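Local coordinates for protein similar to yteR (Bacilus subtilis) (Clostridium acetobutylicum, PDB 4WU0) that belongs to glycoside hydrolase family 105 and probably hydrolyses unsaturated rhamnogalacturonan fragments derived from pectin, at residues Gln241-Ala244 with Ser245-Trp248; Leu166-Asn169 with Lys170-Leu173; Phe57-Glu60 with Asp61-Asn65. One frame throughout, in Å; residues are numbered along the deposited sequence.

Contact 1: Gln241-Ala244 with Ser245-Trp248; sequences QDNA and SKVW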
loop_
_atom_site.group_PDB
_atom_site.type_symbol
_atom_site.label_atom_id
_atom_site.label_comp_id
_atom_site.label_asym_id
_atom_site.label_seq_id
_atom_site.Cartn_x
_atom_site.Cartn_y
_atom_site.Cartn_z
ATOM N N GLN A 241 15.696 3.855 -10.283
ATOM C CA GLN A 241 14.703 4.004 -11.335
ATOM C C GLN A 241 15.325 3.551 -12.642
ATOM O O GLN A 241 16.460 3.907 -12.934
ATOM C CB GLN A 241 14.281 5.461 -11.461
ATOM C CG GLN A 241 13.193 5.744 -12.480
ATOM C CD GLN A 241 13.005 7.241 -12.730
ATOM O OE1 GLN A 241 13.962 8.004 -12.740
ATOM N NE2 GLN A 241 11.780 7.647 -12.951
ATOM N N ASP A 242 14.572 2.803 -13.442
ATOM C CA ASP A 242 15.068 2.399 -14.767
ATOM C C ASP A 242 15.142 3.624 -15.684
ATOM O O ASP A 242 14.165 4.363 -15.843
ATOM C CB ASP A 242 14.164 1.333 -15.357
ATOM C CG ASP A 242 14.640 0.851 -16.722
ATOM O OD1 ASP A 242 15.806 0.407 -16.798
ATOM O OD2 ASP A 242 13.857 0.942 -17.710
ATOM N N ASN A 243 16.306 3.857 -16.276
ATOM C CA ASN A 243 16.511 5.067 -17.068
ATOM C C ASN A 243 15.647 5.125 -18.327
ATOM O O ASN A 243 15.129 6.166 -18.679
ATOM C CB ASN A 243 17.967 5.212 -17.496
ATOM C CG ASN A 243 18.214 6.517 -18.211
ATOM O OD1 ASN A 243 17.854 7.583 -17.709
ATOM N ND2 ASN A 243 18.777 6.443 -19.413
ATOM N N ALA A 244 15.510 4.005 -19.013
ATOM C CA ALA A 244 14.782 3.994 -20.278
ATOM C C ALA A 244 13.274 4.151 -20.053
ATOM O O ALA A 244 12.626 4.970 -20.684
ATOM C CB ALA A 244 15.079 2.715 -21.028
ATOM N N SER A 245 12.718 3.379 -19.129
ATOM C CA SER A 245 11.273 3.329 -18.933
ATOM C C SER A 245 10.745 4.347 -17.920
ATOM O O SER A 245 9.572 4.702 -17.952
ATOM C CB SER A 245 10.879 1.946 -18.454
ATOM O OG SER A 245 11.355 1.713 -17.142
ATOM N N LYS A 246 11.618 4.774 -17.013
ATOM C CA LYS A 246 11.262 5.660 -15.897
ATOM C C LYS A 246 10.417 4.999 -14.821
ATOM O O LYS A 246 9.838 5.701 -13.991
ATOM C CB LYS A 246 10.594 6.960 -16.379
ATOM C CG LYS A 246 11.407 7.692 -17.428
ATOM C CD LYS A 246 12.831 7.961 -16.979
ATOM C CE LYS A 246 13.593 8.775 -18.038
ATOM N NZ LYS A 246 15.069 8.751 -17.846
ATOM N N VAL A 247 10.372 3.667 -14.811
ATOM C CA VAL A 247 9.661 2.940 -13.772
ATOM C C VAL A 247 10.629 1.995 -13.037
ATOM O O VAL A 247 11.869 2.157 -13.147
ATOM C CB VAL A 247 8.362 2.276 -14.299
ATOM C CG1 VAL A 247 7.498 3.356 -15.012
ATOM C CG2 VAL A 247 8.630 1.115 -15.240
ATOM N N TRP A 248 10.076 1.062 -12.258
ATOM C CA TRP A 248 10.855 0.288 -11.310
ATOM C C TRP A 248 10.709 -1.221 -11.488
ATOM O O TRP A 248 9.675 -1.703 -11.938
ATOM C CB TRP A 248 10.490 0.698 -9.871
ATOM C CG TRP A 248 11.072 2.033 -9.501
ATOM C CD1 TRP A 248 12.253 2.252 -8.873
ATOM C CD2 TRP A 248 10.500 3.329 -9.745
ATOM N NE1 TRP A 248 12.468 3.590 -8.732
ATOM C CE2 TRP A 248 11.416 4.281 -9.257
ATOM C CE3 TRP A 248 9.314 3.774 -10.344
ATOM C CZ2 TRP A 248 11.179 5.672 -9.330
ATOM C CZ3 TRP A 248 9.087 5.147 -10.435
ATOM C CH2 TRP A 248 10.025 6.076 -9.937
#
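Asp242 OD2 is gripped twice by Ser245: the hydroxyl OG donates to its anti lone pair at 2.7 Å, and the backbone N of Ser245 reaches the same OD2 from above the carboxylate plane at 3.0 Å. Asp242 suits the place because its short side chain, with CG anti to the backbone N (chi1 -179°), points across the turn at this pair of donors. Ser245 OG also accepts from Val247 N, so one hydroxyl ties the aspartate to the returning chain. The backbones close the turn through Lys246 N to Asp242 O and a straighter bond from Asp242 N to Val247 O, both 2.8 Å.

Lys246 bends at chi2 (-54°), and this brings its chain back alongside Asn243. There NZ meets Asn243 O in the carbonyl plane, on a lone pair, at 2.7 Å. The extended side chain of Gln241 does two jobs. Its amide NE2 donates to Lys246 O at 2.9 Å from above the carbonyl plane, while its CG lies over one face of the Trp248 indole in a CH-pi contact, 4.1 Å from the centroid of the six-membered ring. Trp248 NE1 is bonded to Leu237 O, which fixes the indole against the end of helix 223-240. The whole is a tight reversal of the chain with an ST turn at Ser245, leading out of one helix of the (alpha/alpha)6 barrel characteristic of this family.

Contact 2: Leu166-Asn169 with Lys170-Leu173; sequences LKDN and KTGL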
loop_
_atom_site.group_PDB
_atom_site.type_symbol
_atom_site.label_atom_id
_atom_site.label_comp_id
_atom_site.label_asym_id
_atom_site.label_seq_id
_atom_site.Cartn_x
_atom_site.Cartn_y
_atom_site.Cartn_z
ATOM N N LEU A 166 14.877 -1.946 9.151
ATOM C CA LEU A 166 14.796 -2.517 7.799
ATOM C C LEU A 166 15.622 -1.799 6.739
ATOM O O LEU A 166 15.766 -2.307 5.639
ATOM C CB LEU A 166 13.332 -2.608 7.321
ATOM C CG LEU A 166 12.546 -3.787 7.906
ATOM C CD1 LEU A 166 12.282 -3.636 9.407
ATOM C CD2 LEU A 166 11.250 -3.996 7.182
ATOM N N LYS A 167 16.174 -0.635 7.065
ATOM C CA LYS A 167 16.939 0.128 6.086
ATOM C C LYS A 167 18.334 -0.431 5.833
ATOM O O LYS A 167 19.056 -0.806 6.768
ATOM C CB LYS A 167 17.073 1.589 6.525
ATOM C CG LYS A 167 17.780 2.481 5.496
ATOM C CD LYS A 167 17.813 3.951 5.936
ATOM C CE LYS A 167 18.759 4.181 7.118
ATOM N NZ LYS A 167 20.198 4.118 6.729
ATOM N N ASP A 168 18.708 -0.446 4.559
ATOM C CA ASP A 168 20.073 -0.713 4.131
ATOM C C ASP A 168 20.837 0.607 4.092
ATOM O O ASP A 168 20.458 1.515 3.358
ATOM C CB ASP A 168 20.074 -1.341 2.740
ATOM C CG ASP A 168 21.451 -1.453 2.153
ATOM O OD1 ASP A 168 22.402 -1.679 2.926
ATOM O OD2 ASP A 168 21.600 -1.317 0.913
ATOM N N ASN A 169 21.892 0.737 4.884
ATOM C CA ASN A 169 22.642 1.990 4.887
ATOM C C ASN A 169 23.325 2.283 3.563
ATOM O O ASN A 169 23.523 3.442 3.215
ATOM C CB ASN A 169 23.665 1.998 6.025
ATOM C CG ASN A 169 23.013 2.167 7.378
ATOM O OD1 ASN A 169 22.131 3.009 7.551
ATOM N ND2 ASN A 169 23.424 1.355 8.342
ATOM N N LYS A 170 23.669 1.250 2.801
ATOM C CA LYS A 170 24.377 1.467 1.550
ATOM C C LYS A 170 23.482 2.139 0.499
ATOM O O LYS A 170 23.829 3.190 -0.043
ATOM C CB LYS A 170 24.952 0.148 1.015
ATOM C CG LYS A 170 25.670 0.297 -0.306
ATOM C CD LYS A 170 26.196 -1.031 -0.819
ATOM C CE LYS A 170 26.690 -0.903 -2.258
ATOM N NZ LYS A 170 25.610 -0.441 -3.184
ATOM N N THR A 171 22.326 1.548 0.230
ATOM C CA THR A 171 21.466 2.034 -0.846
ATOM C C THR A 171 20.399 3.003 -0.352
ATOM O O THR A 171 19.848 3.769 -1.143
ATOM C CB THR A 171 20.719 0.882 -1.539
ATOM O OG1 THR A 171 19.857 0.239 -0.597
ATOM C CG2 THR A 171 21.712 -0.147 -2.154
ATOM N N GLY A 172 20.061 2.925 0.936
ATOM C CA GLY A 172 18.925 3.663 1.458
ATOM C C GLY A 172 17.584 2.988 1.251
ATOM O O GLY A 172 16.557 3.456 1.741
ATOM N N LEU A 173 17.584 1.858 0.551
ATOM C CA LEU A 173 16.366 1.088 0.369
ATOM C C LEU A 173 16.075 0.264 1.624
ATOM O O LEU A 173 16.967 0.049 2.453
ATOM C CB LEU A 173 16.496 0.192 -0.862
ATOM C CG LEU A 173 16.709 0.905 -2.202
ATOM C CD1 LEU A 173 17.091 -0.094 -3.274
ATOM C CD2 LEU A 173 15.460 1.670 -2.651
#
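Thr171 meets Asp168 with two donors on one oxygen: OG1 lies 2.8 Å from Asp168 OD2, on its anti side, and the backbone N of Thr171 is 3.0 Å from the same OD2, much further out of the carboxylate plane. Both arrive from the same face. The other carboxylate oxygen, OD1, takes the N-H of Lys170 at 3.2 Å, again from above the plane. Threonine fits because OG1, held between the backbone N and the carbonyl carbon (chi1 63°), can donate to the aspartate and still accept from Leu173 N in an ST turn.

Around this shell the backbone closes the loop. Gly172 N bonds to Asp168 O, and Asp168 N gives Leu173 O a nearly straight bond of 2.8 Å (172° at the hydrogen). Gly172 has a positive phi of 83°, where a CB would jam against the preceding carbonyl O. Further out, Leu173 packs on Ala236 and Leu237 of helix 223-240, and Phe197 lies against Asp168, Thr171 and Leu173. With three donors on its two oxygens, the Asp168 carboxylate would probably be stabilised in its ionised form, and in return it satisfies the N-H groups of Lys170 and Thr171 and the hydroxyl of Thr171 in the turn after helix 152-166.

Contact 3: Phe57-Glu60 with Asp61-Asn65; sequences FINE and DGTIN
Asn59 and Asn65 face each other across a short beta hairpin with one backbone bridge, Ile58 to Ile64; its type I turn runs from Asn59 to Gly62, the glycine forming a G1 bulge. Both carry CG beside the backbone N (chi1 -65° for Asn59, -59° for Asn65), which brings the amides together on one face, their planes inclined by 69°. They exchange two bonds: Asn59 ND2 to Asn65 OD1 at 2.9 Å, and Asn65 ND2 to Asn59 OD1 at 3.0 Å. In each the donor lies above the acceptor's carbonyl plane, consistent with that steep tilt. Asparagine suits both sides because its short side chain carries donor and acceptor together. Asn59 ND2 also gives Thr63 OG1 a 2.9 Å bond in its own amide plane, while Asn65 ND2 also bonds Thr56 O.

Phe57 O takes Asn65 N on a lone pair at 2.9 Å, and Asn65 O lies at the edge of the Phe57 ring, which Trp23 stacks against edge-to-face. On the other face Ile58 and Ile64 lay their side chains alongside each other, Ile58 CD1 touching Ile64 CG1 at 4.0 Å; both rest on Ala98 of helix 93-108, Ile64 also on Leu102, a buried apolar side suited to isoleucine.

Asn59 N to Thr63 O and Gly62 N to Asn59 O close the turn. Gly62 accepts a positive phi with no side chain to crowd the preceding carbonyl. Asp61 braces the bulge in an Asx turn: OD1 accepts Thr63 N from above the carboxylate plane and, on its syn lone pair, Thr63 OG1 at 2.6 Å.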
loop_
_atom_site.group_PDB
_atom_site.type_symbol
_atom_site.label_atom_id
_atom_site.label_comp_id
_atom_site.label_asym_id
_atom_site.label_seq_id
_atom_site.Cartn_x
_atom_site.Cartn_y
_atom_site.Cartn_z
ATOM N N PHE A 57 -19.390 -7.667 2.422
ATOM C CA PHE A 57 -18.631 -7.867 3.660
ATOM C C PHE A 57 -19.330 -7.351 4.901
ATOM O O PHE A 57 -19.198 -7.939 5.967
ATOM C CB PHE A 57 -17.269 -7.172 3.546
ATOM C CG PHE A 57 -16.443 -7.676 2.402
ATOM C CD1 PHE A 57 -15.947 -8.964 2.413
ATOM C CD2 PHE A 57 -16.174 -6.865 1.314
ATOM C CE1 PHE A 57 -15.193 -9.457 1.342
ATOM C CE2 PHE A 57 -15.407 -7.334 0.241
ATOM C CZ PHE A 57 -14.915 -8.633 0.260
ATOM N N ILE A 58 -20.014 -6.220 4.787
ATOM C CA ILE A 58 -20.520 -5.547 5.984
ATOM C C ILE A 58 -21.982 -5.864 6.239
ATOM O O ILE A 58 -22.884 -5.374 5.542
ATOM C CB ILE A 58 -20.339 -4.025 5.911
ATOM C CG1 ILE A 58 -18.930 -3.659 5.426
ATOM C CG2 ILE A 58 -20.589 -3.397 7.261
ATOM C CD1 ILE A 58 -17.800 -4.281 6.254
ATOM N N ASN A 59 -22.209 -6.680 7.262
ATOM C CA ASN A 59 -23.545 -7.061 7.658
ATOM C C ASN A 59 -24.232 -5.896 8.360
ATOM O O ASN A 59 -23.575 -4.979 8.820
ATOM C CB ASN A 59 -23.474 -8.270 8.585
ATOM C CG ASN A 59 -22.928 -9.510 7.890
ATOM O OD1 ASN A 59 -23.342 -9.858 6.780
ATOM N ND2 ASN A 59 -21.996 -10.186 8.545
ATOM N N GLU A 60 -25.558 -5.930 8.442
ATOM C CA GLU A 60 -26.290 -4.823 9.035
ATOM C C GLU A 60 -25.868 -4.584 10.480
ATOM O O GLU A 60 -25.881 -3.445 10.944
ATOM C CB GLU A 60 -27.804 -5.077 8.976
ATOM C CG GLU A 60 -28.653 -3.884 9.420
ATOM C CD GLU A 60 -28.319 -2.599 8.660
ATOM O OE1 GLU A 60 -28.039 -2.676 7.440
ATOM O OE2 GLU A 60 -28.328 -1.513 9.286
ATOM N N ASP A 61 -25.479 -5.645 11.188
ATOM C CA ASP A 61 -25.058 -5.503 12.584
ATOM C C ASP A 61 -23.593 -5.081 12.746
ATOM O O ASP A 61 -23.085 -4.990 13.867
ATOM C CB ASP A 61 -25.333 -6.786 13.384
ATOM C CG ASP A 61 -24.439 -7.958 12.992
ATOM O OD1 ASP A 61 -23.672 -7.869 12.016
ATOM O OD2 ASP A 61 -24.550 -9.018 13.661
ATOM N N GLY A 62 -22.916 -4.816 11.635
ATOM C CA GLY A 62 -21.536 -4.378 11.693
ATOM C C GLY A 62 -20.479 -5.463 11.705
ATOM O O GLY A 62 -19.285 -5.156 11.624
ATOM N N THR A 63 -20.880 -6.732 11.781
ATOM C CA THR A 63 -19.902 -7.812 11.656
ATOM C C THR A 63 -19.423 -7.913 10.207
ATOM O O THR A 63 -20.124 -7.481 9.281
ATOM C CB THR A 63 -20.486 -9.140 12.127
ATOM O OG1 THR A 63 -21.657 -9.424 11.359
ATOM C CG2 THR A 63 -20.837 -9.059 13.614
ATOM N N ILE A 64 -18.232 -8.475 10.017
ATOM C CA ILE A 64 -17.564 -8.478 8.721
ATOM C C ILE A 64 -17.352 -9.912 8.248
ATOM O O ILE A 64 -16.685 -10.722 8.889
ATOM C CB ILE A 64 -16.224 -7.723 8.793
ATOM C CG1 ILE A 64 -16.453 -6.349 9.433
ATOM C CG2 ILE A 64 -15.608 -7.633 7.422
ATOM C CD1 ILE A 64 -15.174 -5.579 9.728
ATOM N N ASN A 65 -17.947 -10.233 7.117
ATOM C CA ASN A 65 -17.794 -11.558 6.541
ATOM C C ASN A 65 -16.378 -11.764 6.038
ATOM O O ASN A 65 -15.883 -10.950 5.273
ATOM C CB ASN A 65 -18.788 -11.737 5.407
ATOM C CG ASN A 65 -20.223 -11.573 5.874
ATOM O OD1 ASN A 65 -20.642 -12.187 6.868
ATOM N ND2 ASN A 65 -20.993 -10.750 5.152
#

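How the contacts relate
The three contacts are separate chain reversals that follow helices, met along the chain in the order 3, 2, 1. Contacts 1 and 2 are neighbours, with centres about 20 Å apart and nearest atoms about 7 Å; they do not touch, but both lean on the end of helix 223-240, where Leu237 packs against contact 2 and accepts a bond from contact 1. They also share a plan, an aspartate gripped by a hydroxyl residue three positions on. Contact 3 lies across the chain's centre, about 43 Å from contact 1 and 42 Å from contact 2 between centres; it adds a pair of facing amides, and its aspartate is held by a hydroxyl residue two positions on.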